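Local coordinates for protein oligogalacturonate lyase (Yersinia enterocolitica subsp. enterocolitica, PDB 3PE7) that cleaves oligogalacturonates by beta-elimination in the cytoplasm, as a seven-bladed beta-propeller lyase that carries manganese and calcium, at residues Gln119-Trp124 with Gly141-Arg146; Lys165-Leu170 with Gln185-Leu190; Lys363-Thr368 with Ala380-Ser385. All coordinates share one frame; numbering follows the deposited sequence.

Interaction 1 of 3, residues Gln119-Trp124 with Gly141-Arg146; sequences QVPAEW and GIEIRR
Arg145 passes its side chain slantwise over the indole of Trp124 where one blade of the beta-propeller passes to the next: Gln119-Trp124 links strand 114-119 to strand 124-132, and Gly141-Arg146 ends strand 138-145, the neighbour of the latter. Trp124 and Arg145 form an antiparallel non-hydrogen-bonded pair whose side chains diverge; even so, Arg145 CB lies over one face of the indole, 4.3 Å from the centroid of its six-membered ring, a CH-pi contact. CG of Arg145 stands anti to the backbone N (chi1 -164°) and the chain bends at chi3, which brings the guanidinium back so that Trp124 CZ2 meets its face, 3.6 Å from Arg145 NH1, with the two planes 49° apart. Glu143 crosses the indole at about a right angle. Its side chain and that of Val120 come from opposite directions, Glu143 CD 3.7 Å from Val120 CG1, while its oxygens are taken by Tyr118 and Arg169. A type I turn from Pro121 to Trp124 presents two carbonyls to Arg146: the backbone N of Arg146 bonds to Glu123 O (2.9 Å), and its guanidinium grips Ala122 O side-on, within its own plane, through NE at 3.0 Å and NH2 at 3.1 Å.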
# COMPACT_ATOMS: atom_id res chain seq x y z
N GLN A 119 17.31 12.61 -4.76
CA GLN A 119 17.32 12.04 -6.10
C GLN A 119 18.13 10.74 -6.12
O GLN A 119 19.30 10.71 -5.70
CB GLN A 119 17.90 13.03 -7.12
CG GLN A 119 17.95 12.48 -8.54
CD GLN A 119 18.36 13.52 -9.55
OE1 GLN A 119 19.53 13.64 -9.87
NE2 GLN A 119 17.40 14.28 -10.04
N VAL A 120 17.51 9.67 -6.62
CA VAL A 120 18.23 8.42 -6.80
C VAL A 120 19.38 8.71 -7.78
O VAL A 120 19.13 9.27 -8.85
CB VAL A 120 17.31 7.31 -7.35
CG1 VAL A 120 18.10 6.01 -7.56
CG2 VAL A 120 16.11 7.07 -6.39
N PRO A 121 20.62 8.38 -7.38
CA PRO A 121 21.75 8.74 -8.26
C PRO A 121 21.79 7.93 -9.56
O PRO A 121 21.13 6.89 -9.67
CB PRO A 121 22.99 8.51 -7.37
CG PRO A 121 22.55 7.64 -6.25
CD PRO A 121 21.05 7.77 -6.11
N ALA A 122 22.56 8.43 -10.54
CA ALA A 122 22.61 7.93 -11.92
C ALA A 122 22.76 6.43 -12.13
O ALA A 122 22.14 5.86 -13.03
CB ALA A 122 23.74 8.65 -12.70
N GLU A 123 23.61 5.81 -11.31
CA GLU A 123 24.00 4.41 -11.49
C GLU A 123 23.00 3.43 -10.88
O GLU A 123 23.25 2.22 -10.87
CB GLU A 123 25.37 4.17 -10.86
CG GLU A 123 26.55 4.74 -11.64
CD GLU A 123 27.90 4.20 -11.13
OE1 GLU A 123 28.76 5.02 -10.74
OE2 GLU A 123 28.09 2.96 -11.12
N TRP A 124 21.90 3.96 -10.36
CA TRP A 124 20.90 3.19 -9.63
C TRP A 124 19.50 3.55 -10.11
O TRP A 124 19.28 4.60 -10.72
CB TRP A 124 21.03 3.45 -8.12
CG TRP A 124 22.38 3.04 -7.57
CD1 TRP A 124 23.52 3.78 -7.58
CD2 TRP A 124 22.71 1.79 -6.96
NE1 TRP A 124 24.55 3.07 -7.01
CE2 TRP A 124 24.08 1.84 -6.62
CE3 TRP A 124 21.98 0.64 -6.66
CZ2 TRP A 124 24.73 0.79 -5.99
CZ3 TRP A 124 22.63 -0.43 -6.04
CH2 TRP A 124 24.00 -0.35 -5.71
N GLY A 141 13.83 2.84 1.41
CA GLY A 141 13.47 2.41 0.06
C GLY A 141 14.55 1.55 -0.54
O GLY A 141 15.64 1.43 0.02
N ILE A 142 14.28 0.96 -1.70
CA ILE A 142 15.24 0.10 -2.39
C ILE A 142 15.76 0.79 -3.64
O ILE A 142 15.01 1.41 -4.37
CB ILE A 142 14.60 -1.25 -2.80
CG1 ILE A 142 14.04 -2.01 -1.59
CG2 ILE A 142 15.60 -2.15 -3.56
CD1 ILE A 142 15.07 -2.34 -0.51
N GLU A 143 17.07 0.69 -3.86
CA GLU A 143 17.67 1.07 -5.14
C GLU A 143 18.37 -0.13 -5.74
O GLU A 143 19.01 -0.92 -5.03
CB GLU A 143 18.66 2.22 -4.95
CG GLU A 143 17.99 3.53 -4.52
CD GLU A 143 18.97 4.63 -4.19
OE1 GLU A 143 20.20 4.41 -4.31
OE2 GLU A 143 18.49 5.73 -3.83
N ILE A 144 18.24 -0.30 -7.05
CA ILE A 144 18.82 -1.45 -7.75
C ILE A 144 19.85 -0.91 -8.74
O ILE A 144 19.62 0.11 -9.37
CB ILE A 144 17.73 -2.27 -8.50
CG1 ILE A 144 16.66 -2.74 -7.50
CG2 ILE A 144 18.37 -3.43 -9.30
CD1 ILE A 144 15.59 -3.72 -8.05
N ARG A 145 21.00 -1.58 -8.83
CA ARG A 145 22.04 -1.10 -9.73
C ARG A 145 21.47 -1.08 -11.15
O ARG A 145 20.82 -2.03 -11.57
CB ARG A 145 23.29 -1.98 -9.65
CG ARG A 145 24.50 -1.31 -10.25
CD ARG A 145 25.74 -2.21 -10.24
NE ARG A 145 26.19 -2.53 -8.89
CZ ARG A 145 26.82 -1.68 -8.07
NH1 ARG A 145 27.08 -0.43 -8.44
NH2 ARG A 145 27.19 -2.09 -6.86
N ARG A 146 21.71 0.02 -11.87
CA ARG A 146 21.14 0.18 -13.22
C ARG A 146 21.47 -1.00 -14.14
O ARG A 146 20.62 -1.46 -14.90
CB ARG A 146 21.62 1.49 -13.87
CG ARG A 146 21.04 1.70 -15.28
CD ARG A 146 21.47 3.01 -15.90
NE ARG A 146 20.96 4.14 -15.13
CZ ARG A 146 19.70 4.57 -15.16
NH1 ARG A 146 18.78 3.96 -15.90
NH2 ARG A 146 19.36 5.62 -14.42

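Interaction 2 of 3, residues Lys165-Leu170 with Gln185-Leu190; sequences KPCCRL and QENQWL
Cys168 and Glu186 form an antiparallel hydrogen-bonded pair in the beta hairpin of strands 168-174 and 180-186, at the outer side of a propeller blade. Cys168 N donates to Glu186 O at 2.9 Å, and Glu186 N returns a bond to Cys168 O at 3.0 Å. Next to them, Arg169 and Gln185 make a non-hydrogen-bonded pair and lie side by side, pointing the same way. Gln185 OE1 rests on the aliphatic part of Arg169, 3.5 Å from its CD, and a water joins the two polar ends: it accepts from Arg169 NH1 and donates to Gln185 OE1. The same guanidinium forms a salt bridge with Glu143 through NH2, so it is held from more than one direction. On the side of Cys168 and Glu186, the carboxylate of Glu186 is met by Gln188 NE2, 2.8 Å from Glu186 OE1 and above the carboxylate plane.

Beyond Glu186 the chain turns through Asn187, the centre of an inverse gamma turn, and leaves the hairpin for strand 190-196 of the next blade. Asn187 OD1 lies 3.4 Å from Cys167 CB. Farther along, Pro166 CG packs on Trp189 CB at 4.0 Å, and the indole beyond it meets Phe161 and Tyr127 edge-to-face. Cys168 places SG anti to its carbonyl carbon (chi1 -61°), which directs the sulfur at the departing chain; there it accepts a nearly straight hydrogen bond from Leu190 N, 3.6 Å from SG with 171° at the hydrogen.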
# COMPACT_ATOMS: atom_id res chain seq x y z
N LYS A 165 19.65 -12.40 -9.53
CA LYS A 165 20.36 -11.95 -8.32
C LYS A 165 20.83 -10.50 -8.43
O LYS A 165 22.04 -10.21 -8.35
CB LYS A 165 21.55 -12.87 -7.99
CG LYS A 165 21.14 -14.23 -7.47
CD LYS A 165 22.36 -15.05 -7.06
CE LYS A 165 22.06 -16.53 -7.10
NZ LYS A 165 21.36 -17.03 -5.87
N PRO A 166 19.88 -9.57 -8.61
CA PRO A 166 20.24 -8.17 -8.80
C PRO A 166 20.86 -7.58 -7.54
O PRO A 166 20.50 -7.98 -6.43
CB PRO A 166 18.89 -7.49 -9.05
CG PRO A 166 17.88 -8.39 -8.35
CD PRO A 166 18.42 -9.78 -8.57
N CYS A 167 21.78 -6.64 -7.74
CA CYS A 167 22.39 -5.90 -6.64
C CYS A 167 21.41 -4.83 -6.15
O CYS A 167 21.10 -3.88 -6.86
CB CYS A 167 23.69 -5.25 -7.08
SG CYS A 167 24.48 -4.28 -5.76
N CYS A 168 20.91 -5.03 -4.93
CA CYS A 168 19.96 -4.14 -4.31
C CYS A 168 20.54 -3.58 -3.03
O CYS A 168 21.18 -4.30 -2.27
CB CYS A 168 18.69 -4.91 -3.95
SG CYS A 168 17.84 -5.63 -5.36
N ARG A 169 20.28 -2.30 -2.80
CA ARG A 169 20.61 -1.69 -1.53
C ARG A 169 19.37 -1.08 -0.87
O ARG A 169 18.54 -0.43 -1.50
CB ARG A 169 21.76 -0.67 -1.67
CG ARG A 169 21.50 0.50 -2.59
CD ARG A 169 22.80 1.28 -2.86
NE ARG A 169 22.50 2.58 -3.44
CZ ARG A 169 23.39 3.54 -3.67
NH1 ARG A 169 24.69 3.35 -3.41
NH2 ARG A 169 22.98 4.69 -4.19
N LEU A 170 19.27 -1.33 0.43
CA LEU A 170 18.20 -0.79 1.26
C LEU A 170 18.74 0.54 1.77
O LEU A 170 19.71 0.57 2.53
CB LEU A 170 17.94 -1.76 2.41
CG LEU A 170 16.63 -1.63 3.20
CD1 LEU A 170 16.57 -2.79 4.21
CD2 LEU A 170 16.52 -0.31 3.91
N GLN A 185 23.26 -4.04 1.58
CA GLN A 185 23.45 -4.23 0.14
C GLN A 185 23.81 -5.69 -0.12
O GLN A 185 24.75 -6.22 0.49
CB GLN A 185 24.51 -3.28 -0.43
CG GLN A 185 24.74 -3.44 -1.94
CD GLN A 185 25.59 -2.33 -2.51
OE1 GLN A 185 25.33 -1.14 -2.29
NE2 GLN A 185 26.62 -2.71 -3.28
N GLU A 186 23.02 -6.34 -0.98
CA GLU A 186 23.17 -7.76 -1.30
C GLU A 186 22.86 -8.01 -2.77
O GLU A 186 22.13 -7.23 -3.39
CB GLU A 186 22.22 -8.62 -0.46
CG GLU A 186 22.52 -8.61 1.04
CD GLU A 186 21.57 -9.48 1.85
OE1 GLU A 186 20.38 -9.64 1.46
OE2 GLU A 186 22.01 -9.99 2.91
N ASN A 187 23.41 -9.10 -3.31
CA ASN A 187 23.07 -9.55 -4.66
C ASN A 187 21.89 -10.52 -4.63
O ASN A 187 21.97 -11.68 -5.04
CB ASN A 187 24.29 -10.15 -5.35
CG ASN A 187 25.37 -9.12 -5.64
OD1 ASN A 187 25.12 -7.91 -5.61
ND2 ASN A 187 26.57 -9.59 -5.92
N GLN A 188 20.78 -10.03 -4.08
CA GLN A 188 19.49 -10.73 -4.19
C GLN A 188 18.39 -9.69 -4.16
O GLN A 188 18.57 -8.58 -3.66
CB GLN A 188 19.31 -11.81 -3.10
CG GLN A 188 19.02 -11.32 -1.67
CD GLN A 188 19.08 -12.46 -0.65
OE1 GLN A 188 18.51 -13.54 -0.87
NE2 GLN A 188 19.80 -12.24 0.45
N TRP A 189 17.24 -10.04 -4.71
CA TRP A 189 16.14 -9.08 -4.86
C TRP A 189 15.54 -8.71 -3.50
O TRP A 189 14.90 -9.55 -2.86
CB TRP A 189 15.07 -9.69 -5.74
CG TRP A 189 14.08 -8.72 -6.30
CD1 TRP A 189 14.00 -7.37 -6.07
CD2 TRP A 189 13.00 -9.04 -7.18
NE1 TRP A 189 12.94 -6.83 -6.77
CE2 TRP A 189 12.31 -7.84 -7.45
CE3 TRP A 189 12.56 -10.23 -7.77
CZ2 TRP A 189 11.19 -7.79 -8.29
CZ3 TRP A 189 11.45 -10.19 -8.61
CH2 TRP A 189 10.78 -8.97 -8.86
N LEU A 190 15.77 -7.47 -3.08
CA LEU A 190 15.19 -6.94 -1.85
C LEU A 190 13.99 -6.06 -2.16
O LEU A 190 13.97 -5.35 -3.18
CB LEU A 190 16.23 -6.14 -1.07
CG LEU A 190 17.49 -6.93 -0.71
CD1 LEU A 190 18.42 -6.04 0.07
CD2 LEU A 190 17.18 -8.21 0.07
O HOH W 1 26.39 1.19 -2.70

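Interaction 3 of 3, residues Lys363-Thr368 with Ala380-Ser385; sequences KQILFT and ATLPES
Lys363 O is gripped by two donors: Leu382 N at 2.9 Å, tilted 22° from the carbonyl plane, and a water that also donates to Leu382 O. The water thus bridges the two backbones just where strand 376-381 gives way to loop. Two residues further in, Ile365 and Ala380 form an antiparallel hydrogen-bonded pair. Ile365 N donates to Ala380 O and Ala380 N to Ile365 O, each 2.9 Å long and each with its donor in the carbonyl plane. Between these rungs Gln364 faces Thr381 in a non-hydrogen-bonded pair, and their side chains cross obliquely on the same side of the sheet. Gln364 NE2 and Thr381 OG1 stand 3.9 Å apart, too far for a direct bond. A second water spans them, accepting from the amide and lying 2.7 Å from Thr381 OG1.

On the side of Ile365 and Ala380 the contacts are apolar. Ile365 puts CG1 between its backbone N and carbonyl carbon (chi1 49°), bringing that branch to 3.9 Å from Ala380 CB, while the other branch, CG2, touches Leu382 CD2 with the two side chains at about a right angle. Phe367 approaches the same Ala380 methyl with its ring edge, CE2 4.0 Å from Ala380 CB. Leu322, on a strand of the preceding sheet, touches both Ile365 and Phe367, and the Phe367 side chain lies about 6 Å from that of the manganese ligand His355. The arrangement is an antiparallel beta hairpin in a propeller blade that strands 12-15 and 22-25 complete from the N-terminal end of the chain, the ring closure seen in many beta-propellers.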
# COMPACT_ATOMS: atom_id res chain seq x y z
N LYS A 363 -15.35 3.35 10.51
CA LYS A 363 -16.75 3.11 10.16
C LYS A 363 -16.94 2.69 8.71
O LYS A 363 -17.99 2.15 8.33
CB LYS A 363 -17.60 4.35 10.44
CG LYS A 363 -17.56 4.83 11.90
CD LYS A 363 -18.57 4.14 12.78
CE LYS A 363 -18.44 4.58 14.27
NZ LYS A 363 -18.34 6.05 14.35
N GLN A 364 -15.92 2.95 7.89
CA GLN A 364 -16.01 2.70 6.45
C GLN A 364 -14.73 2.09 5.92
O GLN A 364 -13.68 2.20 6.54
CB GLN A 364 -16.25 4.00 5.71
CG GLN A 364 -17.58 4.64 5.99
CD GLN A 364 -17.63 6.02 5.44
OE1 GLN A 364 -16.87 6.90 5.85
NE2 GLN A 364 -18.51 6.23 4.47
N ILE A 365 -14.83 1.44 4.77
CA ILE A 365 -13.62 1.05 4.06
C ILE A 365 -13.52 1.77 2.71
O ILE A 365 -14.53 1.97 2.01
CB ILE A 365 -13.50 -0.49 3.91
CG1 ILE A 365 -14.79 -1.09 3.37
CG2 ILE A 365 -13.12 -1.15 5.28
CD1 ILE A 365 -14.63 -2.57 2.96
N LEU A 366 -12.30 2.16 2.36
CA LEU A 366 -12.01 2.83 1.09
C LEU A 366 -11.36 1.84 0.14
O LEU A 366 -10.43 1.13 0.52
CB LEU A 366 -11.04 4.01 1.30
CG LEU A 366 -10.55 4.71 0.02
CD1 LEU A 366 -11.65 5.56 -0.58
CD2 LEU A 366 -9.28 5.58 0.30
N PHE A 367 -11.84 1.81 -1.10
CA PHE A 367 -11.25 0.89 -2.09
C PHE A 367 -11.43 1.41 -3.50
O PHE A 367 -12.29 2.26 -3.75
CB PHE A 367 -11.84 -0.53 -1.95
CG PHE A 367 -13.32 -0.61 -2.21
CD1 PHE A 367 -13.78 -1.05 -3.45
CD2 PHE A 367 -14.26 -0.28 -1.22
CE1 PHE A 367 -15.16 -1.15 -3.70
CE2 PHE A 367 -15.64 -0.37 -1.47
CZ PHE A 367 -16.09 -0.82 -2.71
N THR A 368 -10.61 0.89 -4.42
CA THR A 368 -10.81 1.12 -5.87
C THR A 368 -11.57 -0.04 -6.53
O THR A 368 -11.38 -1.21 -6.18
CB THR A 368 -9.45 1.26 -6.62
OG1 THR A 368 -8.62 2.23 -5.99
CG2 THR A 368 -9.64 1.68 -8.07
N ALA A 380 -17.38 2.02 1.49
CA ALA A 380 -18.44 1.12 1.99
C ALA A 380 -18.61 1.25 3.50
O ALA A 380 -17.62 1.21 4.23
CB ALA A 380 -18.13 -0.32 1.60
N THR A 381 -19.85 1.40 3.96
CA THR A 381 -20.15 1.55 5.39
C THR A 381 -20.23 0.20 6.05
O THR A 381 -20.95 -0.68 5.58
CB THR A 381 -21.47 2.35 5.60
OG1 THR A 381 -21.31 3.64 5.02
CG2 THR A 381 -21.75 2.53 7.11
N LEU A 382 -19.46 0.02 7.11
CA LEU A 382 -19.47 -1.27 7.79
C LEU A 382 -20.82 -1.47 8.50
O LEU A 382 -21.30 -0.55 9.17
CB LEU A 382 -18.32 -1.36 8.80
CG LEU A 382 -16.86 -1.26 8.28
CD1 LEU A 382 -15.93 -1.66 9.42
CD2 LEU A 382 -16.59 -2.11 7.05
N PRO A 383 -21.42 -2.66 8.34
CA PRO A 383 -22.66 -3.00 9.05
C PRO A 383 -22.47 -3.05 10.57
O PRO A 383 -21.39 -3.40 11.04
CB PRO A 383 -22.97 -4.42 8.54
CG PRO A 383 -21.67 -4.99 8.19
CD PRO A 383 -20.90 -3.81 7.59
N GLU A 384 -23.53 -2.72 11.31
CA GLU A 384 -23.49 -2.80 12.78
C GLU A 384 -23.06 -4.19 13.25
O GLU A 384 -22.40 -4.32 14.27
CB GLU A 384 -24.87 -2.43 13.37
CG GLU A 384 -25.26 -0.94 13.24
CD GLU A 384 -26.61 -0.61 13.90
OE1 GLU A 384 -27.20 -1.51 14.55
OE2 GLU A 384 -27.08 0.55 13.78
N SER A 385 -23.41 -5.21 12.47
CA SER A 385 -23.10 -6.61 12.79
C SER A 385 -21.60 -6.93 12.95
O SER A 385 -21.24 -7.94 13.55
CB SER A 385 -23.76 -7.55 11.77
OG SER A 385 -23.37 -7.25 10.44
O HOH W 2 -19.98 1.67 10.24
O HOH W 3 -20.23 4.52 2.68

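Along the chain the three contacts follow one another in series, and all belong to the seven-bladed propeller. Interactions 1 and 2 share one four-stranded sheet, in which strands 138-145 and 168-174 are neighbours; their centres are 11 Å apart. A probable hydrogen bond from Arg145 N to Cys167 O (3.0 Å) joins them, beside the Glu143-Arg169 salt bridge and a cation-pi contact of Trp124 with Arg169. Interaction 1 lies where the chain enters this blade, interaction 2 where it leaves. Interaction 3 is on the opposite side of the chain's centre, about 39 Å from each of the others between centres, in the sheet that unites N- and C-terminal strands and so closes the ring.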